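Local coordinates for protein orotidine-5-phosphate decarboxylase/orotate phosphoribosyltransferase, putative (Ompdcase-oprtase, putative) (Leishmania infantum, PDB 3QW3) that probably catalyses, through this decarboxylase part of a bifunctional UMP synthase, the decarboxylation of orotidine 5'-phosphate to UMP, the last step of de novo UMP synthesis, at residues P50-F55 and V79-K84; A105-A110 and A129-C134; L15-L20 and L224-R229. All blocks are in the same frame, centred on the assembly; numbering follows the deposited sequence. Where two conformers were deposited one is given.

Contact 1. Residues P50-F55 and V79-K84; sequences PNAAFF and VVLDAK
P50 and D82 meet through their backbones: D82 N donates to P50 O over 3.1 Å. A weaker bond follows, from A52 N to D82 O (3.3 Å). Together they make a single bridge between N51 and D82, after which N51 serves as the N-cap residue of helix 52-56.

Apolar contacts flank this pair. The proline ring meets V79 at about a right angle, its CD 3.5 Å from V79 CG1. With CG anti to the backbone N (chi1 -179°) and chi2 at 62°, L81 carries CD1 to 3.9 Å from A52 CB. The A52 methyl also touches A83, CB to CB at 3.9 Å.

This bridge closes the OMP decarboxylase TIM barrel, since strands 47-50 and 80-85 lie at the two ends of the parallel strand order. Beside the closure, K49, D82, K84 and an aspartate of the second subunit form an alternating Lys-Asp-Lys-Asp network, consistent with the active-site tetrad of the family, completed across the dimer interface.

The charged side chains of this contact belong to D82 and K84 of strand 80-85. K84 NZ forms a salt bridge to D82 OD1 (2.8 Å), on the syn side but 26° out of the carboxylate plane, with OD2 a weak second acceptor. D82 OD1 also shares a hydrogen bond with T109 OG1 and OD2 a salt bridge with K49, while K84 pairs with D87 of the second subunit.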
ATOM      1  N   PRO A  50      12.017  -9.139  -3.615  1.00 14.78           N
ATOM      2  CA  PRO A  50      11.770  -8.416  -4.859  1.00 14.72           C
ATOM      3  C   PRO A  50      10.933  -7.156  -4.645  1.00 14.86           C
ATOM      4  O   PRO A  50      10.017  -7.137  -3.821  1.00 15.23           O
ATOM      5  CB  PRO A  50      11.011  -9.425  -5.721  1.00 14.95           C
ATOM      6  CG  PRO A  50      10.461 -10.408  -4.775  1.00 15.64           C
ATOM      7  CD  PRO A  50      11.422 -10.486  -3.638  1.00 14.65           C
ATOM      8  N   ASN A  51      11.292  -6.124  -5.398  1.00 15.02           N
ATOM      9  CA  ASN A  51      10.659  -4.813  -5.363  1.00 15.33           C
ATOM     10  C   ASN A  51       9.419  -4.792  -6.255  1.00 15.00           C
ATOM     11  O   ASN A  51       9.535  -4.735  -7.482  1.00 15.41           O
ATOM     12  CB  ASN A  51      11.690  -3.779  -5.845  1.00 15.15           C
ATOM     13  CG  ASN A  51      11.270  -2.344  -5.570  1.00 15.99           C
ATOM     14  OD1 ASN A  51      12.067  -1.533  -5.083  1.00 19.09           O
ATOM     15  ND2 ASN A  51      10.031  -2.018  -5.888  1.00 14.43           N
ATOM     16  N   ALA A  52       8.231  -4.831  -5.646  1.00 14.95           N
ATOM     17  CA  ALA A  52       6.980  -4.928  -6.412  1.00 14.78           C
ATOM     18  C   ALA A  52       6.790  -3.739  -7.363  1.00 14.88           C
ATOM     19  O   ALA A  52       6.266  -3.902  -8.469  1.00 15.36           O
ATOM     20  CB  ALA A  52       5.775  -5.071  -5.474  1.00 14.78           C
ATOM     21  N   ALA A  53       7.250  -2.560  -6.950  1.00 14.91           N
ATOM     22  CA  ALA A  53       7.106  -1.352  -7.784  1.00 15.02           C
ATOM     23  C   ALA A  53       7.980  -1.405  -9.035  1.00 15.96           C
ATOM     24  O   ALA A  53       7.556  -1.011 -10.129  1.00 15.73           O
ATOM     25  CB  ALA A  53       7.432  -0.098  -6.971  1.00 15.19           C
ATOM     26  N   PHE A  54       9.205  -1.893  -8.873  1.00 16.08           N
ATOM     27  CA  PHE A  54      10.150  -1.953  -9.981  1.00 17.37           C
ATOM     28  C   PHE A  54       9.651  -2.900 -11.069  1.00 17.70           C
ATOM     29  O   PHE A  54       9.853  -2.651 -12.258  1.00 18.24           O
ATOM     30  CB  PHE A  54      11.536  -2.371  -9.480  1.00 17.55           C
ATOM     31  CG  PHE A  54      12.342  -1.246  -8.865  1.00 18.44           C
ATOM     32  CD1 PHE A  54      11.732  -0.089  -8.385  1.00 18.41           C
ATOM     33  CD2 PHE A  54      13.723  -1.359  -8.757  1.00 18.60           C
ATOM     34  CE1 PHE A  54      12.491   0.941  -7.811  1.00 18.71           C
ATOM     35  CE2 PHE A  54      14.490  -0.343  -8.182  1.00 18.68           C
ATOM     36  CZ  PHE A  54      13.876   0.808  -7.708  1.00 18.88           C
ATOM     37  N   PHE A  55       8.978  -3.975 -10.667  1.00 17.81           N
ATOM     38  CA  PHE A  55       8.424  -4.904 -11.645  1.00 18.42           C
ATOM     39  C   PHE A  55       7.132  -4.382 -12.271  1.00 18.70           C
ATOM     40  O   PHE A  55       6.918  -4.541 -13.472  1.00 18.93           O
ATOM     41  CB  PHE A  55       8.255  -6.299 -11.045  1.00 18.46           C
ATOM     42  CG  PHE A  55       9.557  -7.019 -10.854  1.00 18.78           C
ATOM     43  CD1 PHE A  55      10.114  -7.756 -11.901  1.00 20.08           C
ATOM     44  CD2 PHE A  55      10.238  -6.947  -9.645  1.00 19.60           C
ATOM     45  CE1 PHE A  55      11.334  -8.426 -11.732  1.00 21.48           C
ATOM     46  CE2 PHE A  55      11.461  -7.608  -9.469  1.00 21.22           C
ATOM     47  CZ  PHE A  55      12.006  -8.346 -10.516  1.00 20.83           C
ATOM     48  N   VAL A  79      10.797 -16.006  -0.181  1.00 15.50           N
ATOM     49  CA  VAL A  79      10.710 -14.754  -0.917  1.00 15.47           C
ATOM     50  C   VAL A  79       9.714 -13.844  -0.210  1.00 14.92           C
ATOM     51  O   VAL A  79       8.571 -14.236   0.057  1.00 15.07           O
ATOM     52  CB  VAL A  79      10.260 -15.001  -2.376  1.00 15.23           C
ATOM     53  CG1 VAL A  79      10.021 -13.690  -3.115  1.00 15.69           C
ATOM     54  CG2 VAL A  79      11.302 -15.844  -3.124  1.00 15.59           C
ATOM     55  N   VAL A  80      10.162 -12.630   0.093  1.00 14.35           N
ATOM     56  CA  VAL A  80       9.304 -11.601   0.655  1.00 14.31           C
ATOM     57  C   VAL A  80       8.962 -10.608  -0.456  1.00 14.18           C
ATOM     58  O   VAL A  80       9.836  -9.907  -0.953  1.00 14.06           O
ATOM     59  CB  VAL A  80      10.009 -10.849   1.810  1.00 14.27           C
ATOM     60  CG1 VAL A  80       9.084  -9.767   2.386  1.00 14.47           C
ATOM     61  CG2 VAL A  80      10.462 -11.830   2.900  1.00 14.33           C
ATOM     62  N   LEU A  81       7.697 -10.562  -0.867  1.00 14.25           N
ATOM     63  CA  LEU A  81       7.289  -9.581  -1.861  1.00 13.99           C
ATOM     64  C   LEU A  81       7.112  -8.241  -1.154  1.00 13.95           C
ATOM     65  O   LEU A  81       6.229  -8.096  -0.305  1.00 13.79           O
ATOM     66  CB  LEU A  81       6.000 -10.010  -2.578  1.00 14.44           C
ATOM     67  CG  LEU A  81       5.480  -9.059  -3.663  1.00 14.91           C
ATOM     68  CD1 LEU A  81       6.479  -8.885  -4.816  1.00 16.52           C
ATOM     69  CD2 LEU A  81       4.122  -9.539  -4.196  1.00 17.68           C
ATOM     70  N   ASP A  82       7.963  -7.272  -1.488  1.00 13.58           N
ATOM     71  CA  ASP A  82       7.877  -5.953  -0.853  1.00 13.72           C
ATOM     72  C   ASP A  82       6.894  -5.078  -1.608  1.00 13.78           C
ATOM     73  O   ASP A  82       7.274  -4.304  -2.493  1.00 14.22           O
ATOM     74  CB  ASP A  82       9.240  -5.272  -0.738  1.00 13.80           C
ATOM     75  CG  ASP A  82       9.245  -4.145   0.288  1.00 15.47           C
ATOM     76  OD1 ASP A  82       8.171  -3.792   0.833  1.00 14.07           O
ATOM     77  OD2 ASP A  82      10.333  -3.603   0.560  1.00 17.98           O
ATOM     78  N   ALA A  83       5.629  -5.234  -1.239  1.00 13.50           N
ATOM     79  CA  ALA A  83       4.507  -4.617  -1.934  1.00 13.56           C
ATOM     80  C   ALA A  83       3.785  -3.566  -1.086  1.00 14.06           C
ATOM     81  O   ALA A  83       3.031  -2.753  -1.628  1.00 14.45           O
ATOM     82  CB  ALA A  83       3.538  -5.708  -2.370  1.00 13.72           C
ATOM     83  N   LYS A  84       4.024  -3.587   0.228  1.00 13.65           N
ATOM     84  CA  LYS A  84       3.406  -2.660   1.185  1.00 14.02           C
ATOM     85  C   LYS A  84       1.921  -2.414   0.871  1.00 14.16           C
ATOM     86  O   LYS A  84       1.479  -1.284   0.666  1.00 14.43           O
ATOM     87  CB  LYS A  84       4.220  -1.358   1.298  1.00 13.66           C
ATOM     88  CG  LYS A  84       5.662  -1.588   1.788  1.00 13.63           C
ATOM     89  CD  LYS A  84       6.429  -0.276   1.976  1.00 13.63           C
ATOM     90  CE  LYS A  84       7.864  -0.510   2.483  1.00 15.67           C
ATOM     91  NZ  LYS A  84       8.755  -1.143   1.459  1.00 15.63           N
TER

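Contact 2. Residues A105-A110 and A129-C134; sequences AHAITA and AVFVLC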
ATOM      1  N   ALA A 105       4.960 -16.071  -3.739  1.00 19.03           N
ATOM      2  CA  ALA A 105       5.822 -15.500  -2.713  1.00 17.87           C
ATOM      3  C   ALA A 105       5.450 -16.130  -1.375  1.00 17.28           C
ATOM      4  O   ALA A 105       4.328 -16.619  -1.204  1.00 16.92           O
ATOM      5  CB  ALA A 105       5.662 -13.982  -2.664  1.00 17.94           C
ATOM      6  N   HIS A 106       6.392 -16.131  -0.436  1.00 16.18           N
ATOM      7  CA  HIS A 106       6.165 -16.739   0.876  1.00 15.65           C
ATOM      8  C   HIS A 106       5.731 -15.725   1.930  1.00 14.84           C
ATOM      9  O   HIS A 106       5.271 -16.097   3.014  1.00 15.04           O
ATOM     10  CB  HIS A 106       7.431 -17.480   1.337  1.00 15.64           C
ATOM     11  CG  HIS A 106       8.010 -18.380   0.293  1.00 16.88           C
ATOM     12  ND1 HIS A 106       7.780 -19.739   0.267  1.00 20.84           N
ATOM     13  CD2 HIS A 106       8.806 -18.114  -0.769  1.00 17.62           C
ATOM     14  CE1 HIS A 106       8.412 -20.271  -0.763  1.00 19.55           C
ATOM     15  NE2 HIS A 106       9.048 -19.307  -1.405  1.00 21.66           N
ATOM     16  N   ALA A 107       5.880 -14.441   1.602  1.00 13.93           N
ATOM     17  CA  ALA A 107       5.585 -13.367   2.529  1.00 13.47           C
ATOM     18  C   ALA A 107       5.318 -12.071   1.773  1.00 12.98           C
ATOM     19  O   ALA A 107       5.696 -11.932   0.600  1.00 13.25           O
ATOM     20  CB  ALA A 107       6.746 -13.173   3.512  1.00 13.30           C
ATOM     21  N   ILE A 108       4.687 -11.126   2.459  1.00 12.87           N
ATOM     22  CA  ILE A 108       4.400  -9.807   1.886  1.00 12.79           C
ATOM     23  C   ILE A 108       4.607  -8.730   2.953  1.00 12.46           C
ATOM     24  O   ILE A 108       4.518  -9.007   4.146  1.00 12.36           O
ATOM     25  CB  ILE A 108       2.942  -9.753   1.330  1.00 12.73           C
ATOM     26  CG1 ILE A 108       2.755  -8.601   0.326  1.00 12.65           C
ATOM     27  CG2 ILE A 108       1.913  -9.716   2.464  1.00 13.20           C
ATOM     28  CD1 ILE A 108       1.373  -8.610  -0.363  1.00 14.33           C
ATOM     29  N   THR A 109       4.884  -7.505   2.521  1.00 12.34           N
ATOM     30  CA  THR A 109       4.879  -6.369   3.442  1.00 12.17           C
ATOM     31  C   THR A 109       3.533  -5.651   3.356  1.00 12.24           C
ATOM     32  O   THR A 109       2.885  -5.668   2.314  1.00 11.97           O
ATOM     33  CB  THR A 109       6.017  -5.378   3.148  1.00 12.31           C
ATOM     34  OG1 THR A 109       5.994  -5.024   1.759  1.00 13.11           O
ATOM     35  CG2 THR A 109       7.370  -6.006   3.492  1.00 13.00           C
ATOM     36  N   ALA A 110       3.120  -5.034   4.456  1.00 12.14           N
ATOM     37  CA  ALA A 110       1.786  -4.429   4.536  1.00 13.26           C
ATOM     38  C   ALA A 110       1.762  -3.217   5.449  1.00 13.83           C
ATOM     39  O   ALA A 110       2.508  -3.161   6.430  1.00 14.63           O
ATOM     40  CB  ALA A 110       0.767  -5.460   5.011  1.00 12.99           C
ATOM     41  N   ALA A 129       3.836 -15.238   5.633  1.00 19.16           N
ATOM     42  CA  ALA A 129       4.104 -14.235   6.649  1.00 17.99           C
ATOM     43  C   ALA A 129       3.682 -12.857   6.167  1.00 17.02           C
ATOM     44  O   ALA A 129       3.673 -12.584   4.970  1.00 16.65           O
ATOM     45  CB  ALA A 129       5.563 -14.227   7.021  1.00 18.25           C
ATOM     46  N   VAL A 130       3.341 -12.002   7.121  1.00 16.19           N
ATOM     47  CA  VAL A 130       2.989 -10.619   6.836  1.00 15.80           C
ATOM     48  C   VAL A 130       3.871  -9.726   7.691  1.00 15.13           C
ATOM     49  O   VAL A 130       3.755  -9.714   8.921  1.00 15.43           O
ATOM     50  CB  VAL A 130       1.505 -10.344   7.143  1.00 15.75           C
ATOM     51  CG1 VAL A 130       1.121  -8.924   6.707  1.00 16.59           C
ATOM     52  CG2 VAL A 130       0.635 -11.379   6.460  1.00 16.90           C
ATOM     53  N   PHE A 131       4.765  -8.993   7.028  1.00 14.57           N
ATOM     54  CA  PHE A 131       5.609  -8.018   7.701  1.00 13.99           C
ATOM     55  C   PHE A 131       4.925  -6.657   7.665  1.00 13.76           C
ATOM     56  O   PHE A 131       4.786  -6.055   6.601  1.00 13.86           O
ATOM     57  CB  PHE A 131       6.986  -7.961   7.039  1.00 13.82           C
ATOM     58  CG  PHE A 131       7.851  -9.158   7.346  1.00 14.07           C
ATOM     59  CD1 PHE A 131       8.600  -9.192   8.516  1.00 15.12           C
ATOM     60  CD2 PHE A 131       7.917 -10.232   6.464  1.00 15.25           C
ATOM     61  CE1 PHE A 131       9.410 -10.296   8.819  1.00 15.75           C
ATOM     62  CE2 PHE A 131       8.725 -11.351   6.758  1.00 15.74           C
ATOM     63  CZ  PHE A 131       9.466 -11.373   7.940  1.00 15.89           C
ATOM     64  N   VAL A 132       4.494  -6.191   8.834  1.00 13.61           N
ATOM     65  CA  VAL A 132       3.712  -4.957   8.943  1.00 13.83           C
ATOM     66  C   VAL A 132       4.623  -3.775   9.218  1.00 13.96           C
ATOM     67  O   VAL A 132       5.479  -3.837  10.102  1.00 14.16           O
ATOM     68  CB  VAL A 132       2.651  -5.065  10.062  1.00 13.80           C
ATOM     69  CG1 VAL A 132       1.799  -3.796  10.108  1.00 14.72           C
ATOM     70  CG2 VAL A 132       1.765  -6.279   9.827  1.00 13.61           C
ATOM     71  N   LEU A 133       4.439  -2.692   8.466  1.00 13.77           N
ATOM     72  CA  LEU A 133       5.241  -1.487   8.682  1.00 14.19           C
ATOM     73  C   LEU A 133       5.118  -1.022  10.119  1.00 14.63           C
ATOM     74  O   LEU A 133       4.012  -0.935  10.658  1.00 14.34           O
ATOM     75  CB  LEU A 133       4.807  -0.366   7.736  1.00 14.09           C
ATOM     76  CG  LEU A 133       4.767  -0.664   6.240  1.00 14.12           C
ATOM     77  CD1 LEU A 133       4.300   0.605   5.503  1.00 14.66           C
ATOM     78  CD2 LEU A 133       6.122  -1.113   5.723  1.00 14.79           C
ATOM     79  N   CYS A 134       6.253  -0.731  10.745  1.00 15.62           N
ATOM     80  CA  CYS A 134       6.246  -0.296  12.137  1.00 16.61           C
ATOM     81  C   CYS A 134       7.025   1.002  12.297  1.00 17.54           C
ATOM     82  O   CYS A 134       6.444   2.058  12.552  1.00 16.82           O
ATOM     83  CB  CYS A 134       6.795  -1.403  13.043  1.00 16.66           C
ATOM     84  SG  CYS A 134       6.829  -0.973  14.785  1.00 17.85           S
TER
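T109 and F131 lie side by side, and a first torsion on each sets what it touches. T109 has OG1 between its backbone N and carbonyl carbon (chi1 51°), which sets CG2 beside the backbone N and 4.1 Å from F131 CB, the two side chains running obliquely to each other. F131 has CG anti to its own carbonyl carbon (chi1 -74°), which sends the ring back along the strand; there the A107 methyl meets its edge near the ring plane, CB to CE2 at 4.2 Å. V130 CG1, anti to its backbone N, extends forward on the other face to A110 CB at 3.9 Å.

The backbones pair as parallel neighbours, A107 with A129 through A110 with V132, their short axes 21° apart. These strands are the two arms of a beta-alpha-beta unit, connected through helix 116-123, within the TIM barrel. A107, T109, A129 and F131 point to the barrel interior. I108, A110, V130 and V132 lie on the outer face; helix 116-123 packs on the first three, F122 touching both I108 and V130, whereas V132 meets P112.

Five backbone hydrogen bonds zip the strands together, alternating in direction: A129 N to H106 O, I108 N to A129 O, F131 N to I108 O (2.9 Å), A110 N to F131 O, and L133 N to A110 O (2.8 Å). Beyond its N-H bond, L133 lays CG 3.4 Å from A110 O.

Contact 3. Residues L15-L20 and L224-R229; sequences LLCVGL and LINVSR. With SO4 (sulfate ion), chain E.
C17 and N226 face each other on the inner side of the barrel, each with its first side-chain bond extended. C17 SG and N226 CG both stand anti to their backbone N (chi1 180° and -179°), and N226 turns its amide so that ND2 donates to C17 SG at 3.4 Å. The sulfur lies near the amide plane and the N-H...S angle is 162°, which probably helps set the rotation of the amide. On the outer side, L16 uses an equally extended first torsion to lay CD1 obliquely against V227 CG2, 3.8 Å apart.

The parallel backbones share four bonds: I225 N to L15 O, C17 N to I225 O, V227 N to C17 O (2.9 Å) and G19 N to V227 O. A water lies between G19 O (2.7 Å) and S228 O and can donate to either.

Past the strand end, S228 OG bonds D21, while S228 N holds sulfate O2 and R229 N holds sulfate O3, each at 2.9 Å, and G230 N joins them. The sulfate probably comes from the crystallisation liquor, but an anion held by backbone N-H groups at a helix start is consistent with the phosphate site of the substrate.

Strand 16-20 lies between strands 223-227 and 47-50, with K49 touching both C17 and N226; helix 237-253 packs outside on L16 and V227, and helix 27-41 on V18.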
ATOM      1  N   LEU A  15      21.289 -14.410   8.336  1.00 13.52           N
ATOM      2  CA  LEU A  15      20.152 -13.497   8.532  1.00 13.58           C
ATOM      3  C   LEU A  15      20.072 -12.446   7.420  1.00 13.70           C
ATOM      4  O   LEU A  15      19.355 -11.441   7.546  1.00 13.75           O
ATOM      5  CB  LEU A  15      20.232 -12.803   9.892  1.00 13.58           C
ATOM      6  CG  LEU A  15      20.194 -13.687  11.141  1.00 13.55           C
ATOM      7  CD1 LEU A  15      20.239 -12.826  12.397  1.00 13.06           C
ATOM      8  CD2 LEU A  15      18.960 -14.593  11.157  1.00 13.32           C
ATOM      9  N   LEU A  16      20.812 -12.677   6.341  1.00 13.77           N
ATOM     10  CA  LEU A  16      20.887 -11.716   5.241  1.00 13.93           C
ATOM     11  C   LEU A  16      19.716 -11.857   4.270  1.00 14.28           C
ATOM     12  O   LEU A  16      19.486 -12.925   3.716  1.00 14.60           O
ATOM     13  CB  LEU A  16      22.217 -11.865   4.495  1.00 14.15           C
ATOM     14  CG  LEU A  16      22.461 -10.930   3.311  1.00 14.84           C
ATOM     15  CD1 LEU A  16      22.529  -9.479   3.771  1.00 15.77           C
ATOM     16  CD2 LEU A  16      23.741 -11.334   2.587  1.00 15.32           C
ATOM     17  N   CYS A  17      18.983 -10.762   4.077  1.00 14.27           N
ATOM     18  CA  CYS A  17      17.933 -10.694   3.061  1.00 14.79           C
ATOM     19  C   CYS A  17      18.466  -9.901   1.883  1.00 14.81           C
ATOM     20  O   CYS A  17      18.944  -8.780   2.058  1.00 15.90           O
ATOM     21  CB  CYS A  17      16.692 -10.016   3.627  1.00 14.38           C
ATOM     22  SG  CYS A  17      15.323  -9.874   2.458  1.00 15.21           S
ATOM     23  N   VAL A  18      18.411 -10.488   0.695  1.00 14.87           N
ATOM     24  CA  VAL A  18      18.953  -9.840  -0.498  1.00 14.82           C
ATOM     25  C   VAL A  18      17.827  -9.163  -1.280  1.00 15.08           C
ATOM     26  O   VAL A  18      16.917  -9.823  -1.785  1.00 15.16           O
ATOM     27  CB  VAL A  18      19.718 -10.835  -1.403  1.00 14.85           C
ATOM     28  CG1 VAL A  18      20.304 -10.127  -2.622  1.00 14.75           C
ATOM     29  CG2 VAL A  18      20.819 -11.564  -0.614  1.00 14.87           C
ATOM     30  N   GLY A  19      17.892  -7.839  -1.370  1.00 15.67           N
ATOM     31  CA  GLY A  19      16.906  -7.089  -2.144  1.00 15.92           C
ATOM     32  C   GLY A  19      17.055  -7.343  -3.630  1.00 16.57           C
ATOM     33  O   GLY A  19      18.174  -7.441  -4.143  1.00 16.90           O
ATOM     34  N   LEU A  20      15.932  -7.476  -4.328  1.00 16.46           N
ATOM     35  CA  LEU A  20      15.967  -7.587  -5.775  1.00 17.24           C
ATOM     36  C   LEU A  20      15.281  -6.357  -6.343  1.00 17.84           C
ATOM     37  O   LEU A  20      14.052  -6.303  -6.451  1.00 18.14           O
ATOM     38  CB  LEU A  20      15.335  -8.893  -6.260  1.00 16.74           C
ATOM     39  CG  LEU A  20      16.053 -10.155  -5.754  1.00 16.60           C
ATOM     40  CD1 LEU A  20      15.269 -11.400  -6.129  1.00 16.57           C
ATOM     41  CD2 LEU A  20      17.491 -10.230  -6.270  1.00 16.46           C
ATOM     42  N   LEU A 224      15.875  -9.963  10.188  1.00 17.27           N
ATOM     43  CA  LEU A 224      16.176 -10.237   8.795  0.70 17.36           C
ATOM     44  C   LEU A 224      16.738  -8.945   8.223  1.00 17.64           C
ATOM     45  O   LEU A 224      16.013  -7.957   8.043  1.00 17.86           O
ATOM     46  CB  LEU A 224      14.910 -10.666   8.036  0.70 17.81           C
ATOM     47  CG  LEU A 224      14.859 -11.979   7.250  0.70 18.03           C
ATOM     48  CD1 LEU A 224      13.648 -11.967   6.312  0.70 15.04           C
ATOM     49  CD2 LEU A 224      16.145 -12.306   6.479  0.70 16.68           C
ATOM     50  N   ILE A 225      18.046  -8.947   7.970  1.00 16.89           N
ATOM     51  CA  ILE A 225      18.769  -7.745   7.541  1.00 17.17           C
ATOM     52  C   ILE A 225      18.785  -7.600   6.028  1.00 16.55           C
ATOM     53  O   ILE A 225      19.492  -8.331   5.334  1.00 15.67           O
ATOM     54  CB  ILE A 225      20.239  -7.740   8.057  1.00 17.35           C
ATOM     55  CG1 ILE A 225      20.305  -8.009   9.570  1.00 19.79           C
ATOM     56  CG2 ILE A 225      20.966  -6.437   7.654  1.00 17.85           C
ATOM     57  CD1 ILE A 225      19.584  -7.010  10.428  1.00 21.36           C
ATOM     58  N   ASN A 226      18.020  -6.641   5.517  1.00 16.28           N
ATOM     59  CA  ASN A 226      17.944  -6.449   4.081  1.00 16.31           C
ATOM     60  C   ASN A 226      19.062  -5.556   3.575  1.00 16.93           C
ATOM     61  O   ASN A 226      19.330  -4.502   4.149  1.00 17.12           O
ATOM     62  CB  ASN A 226      16.593  -5.866   3.653  1.00 16.24           C
ATOM     63  CG  ASN A 226      16.497  -5.676   2.154  1.00 16.54           C
ATOM     64  OD1 ASN A 226      16.648  -4.554   1.644  1.00 19.45           O
ATOM     65  ND2 ASN A 226      16.272  -6.762   1.431  1.00 14.67           N
ATOM     66  N   VAL A 227      19.706  -5.992   2.500  1.00 17.49           N
ATOM     67  CA  VAL A 227      20.675  -5.168   1.793  1.00 18.63           C
ATOM     68  C   VAL A 227      20.320  -5.149   0.313  1.00 19.66           C
ATOM     69  O   VAL A 227      20.110  -6.199  -0.305  1.00 19.09           O
ATOM     70  CB  VAL A 227      22.130  -5.666   1.997  1.00 18.50           C
ATOM     71  CG1 VAL A 227      23.111  -4.758   1.256  1.00 19.33           C
ATOM     72  CG2 VAL A 227      22.475  -5.699   3.481  1.00 18.87           C
ATOM     73  N   SER A 228      20.243  -3.946  -0.249  1.00 21.09           N
ATOM     74  CA  SER A 228      19.977  -3.799  -1.671  1.00 23.08           C
ATOM     75  C   SER A 228      21.211  -3.279  -2.409  1.00 23.85           C
ATOM     76  O   SER A 228      21.976  -4.068  -2.972  1.00 24.10           O
ATOM     77  CB  SER A 228      18.770  -2.890  -1.907  1.00 23.32           C
ATOM     78  OG  SER A 228      18.558  -2.703  -3.296  1.00 25.58           O
ATOM     79  N   ARG A 229      21.406  -1.961  -2.382  1.00 24.92           N
ATOM     80  CA  ARG A 229      22.501  -1.310  -3.112  1.00 26.24           C
ATOM     81  C   ARG A 229      23.887  -1.802  -2.704  1.00 27.13           C
ATOM     82  O   ARG A 229      24.762  -1.978  -3.557  1.00 27.34           O
TER
HETATM   83  S   SO4 E 258      20.691  -0.432   0.787  1.00 51.17           S
HETATM   84  O1  SO4 E 258      20.560   0.761   1.620  1.00 51.20           O
HETATM   85  O2  SO4 E 258      20.081  -1.567   1.476  1.00 50.92           O
HETATM   86  O3  SO4 E 258      20.018  -0.211  -0.492  1.00 50.56           O
HETATM   87  O4  SO4 E 258      22.107  -0.715   0.554  1.00 51.14           O
HETATM   88  O   HOH W   1      20.580  -6.551  -3.361  1.00 31.14           O

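How the contacts relate
All three contacts are buried and belong to one eight-stranded barrel, but they join its staves differently. Contacts 2 and 3 are regular parallel strand pairs with ladders of backbone bonds, whereas contact 1 is a single bridge at the barrel's closure. Contact 1 meets both others: L81 N probably bonds A107 O (2.8 Å) of contact 2, and N51 N probably bonds L20 O (3.0 Å) of contact 3; contacts 2 and 3 do not touch. Along the chain, contacts 1 and 2 follow in series inside the loop closed by contact 3. Charge is concentrated in contact 1, contact 2 is mainly apolar, and contact 3 holds a sulfate by its backbone. The second subunit reaches contacts 1 and 2, not contact 3.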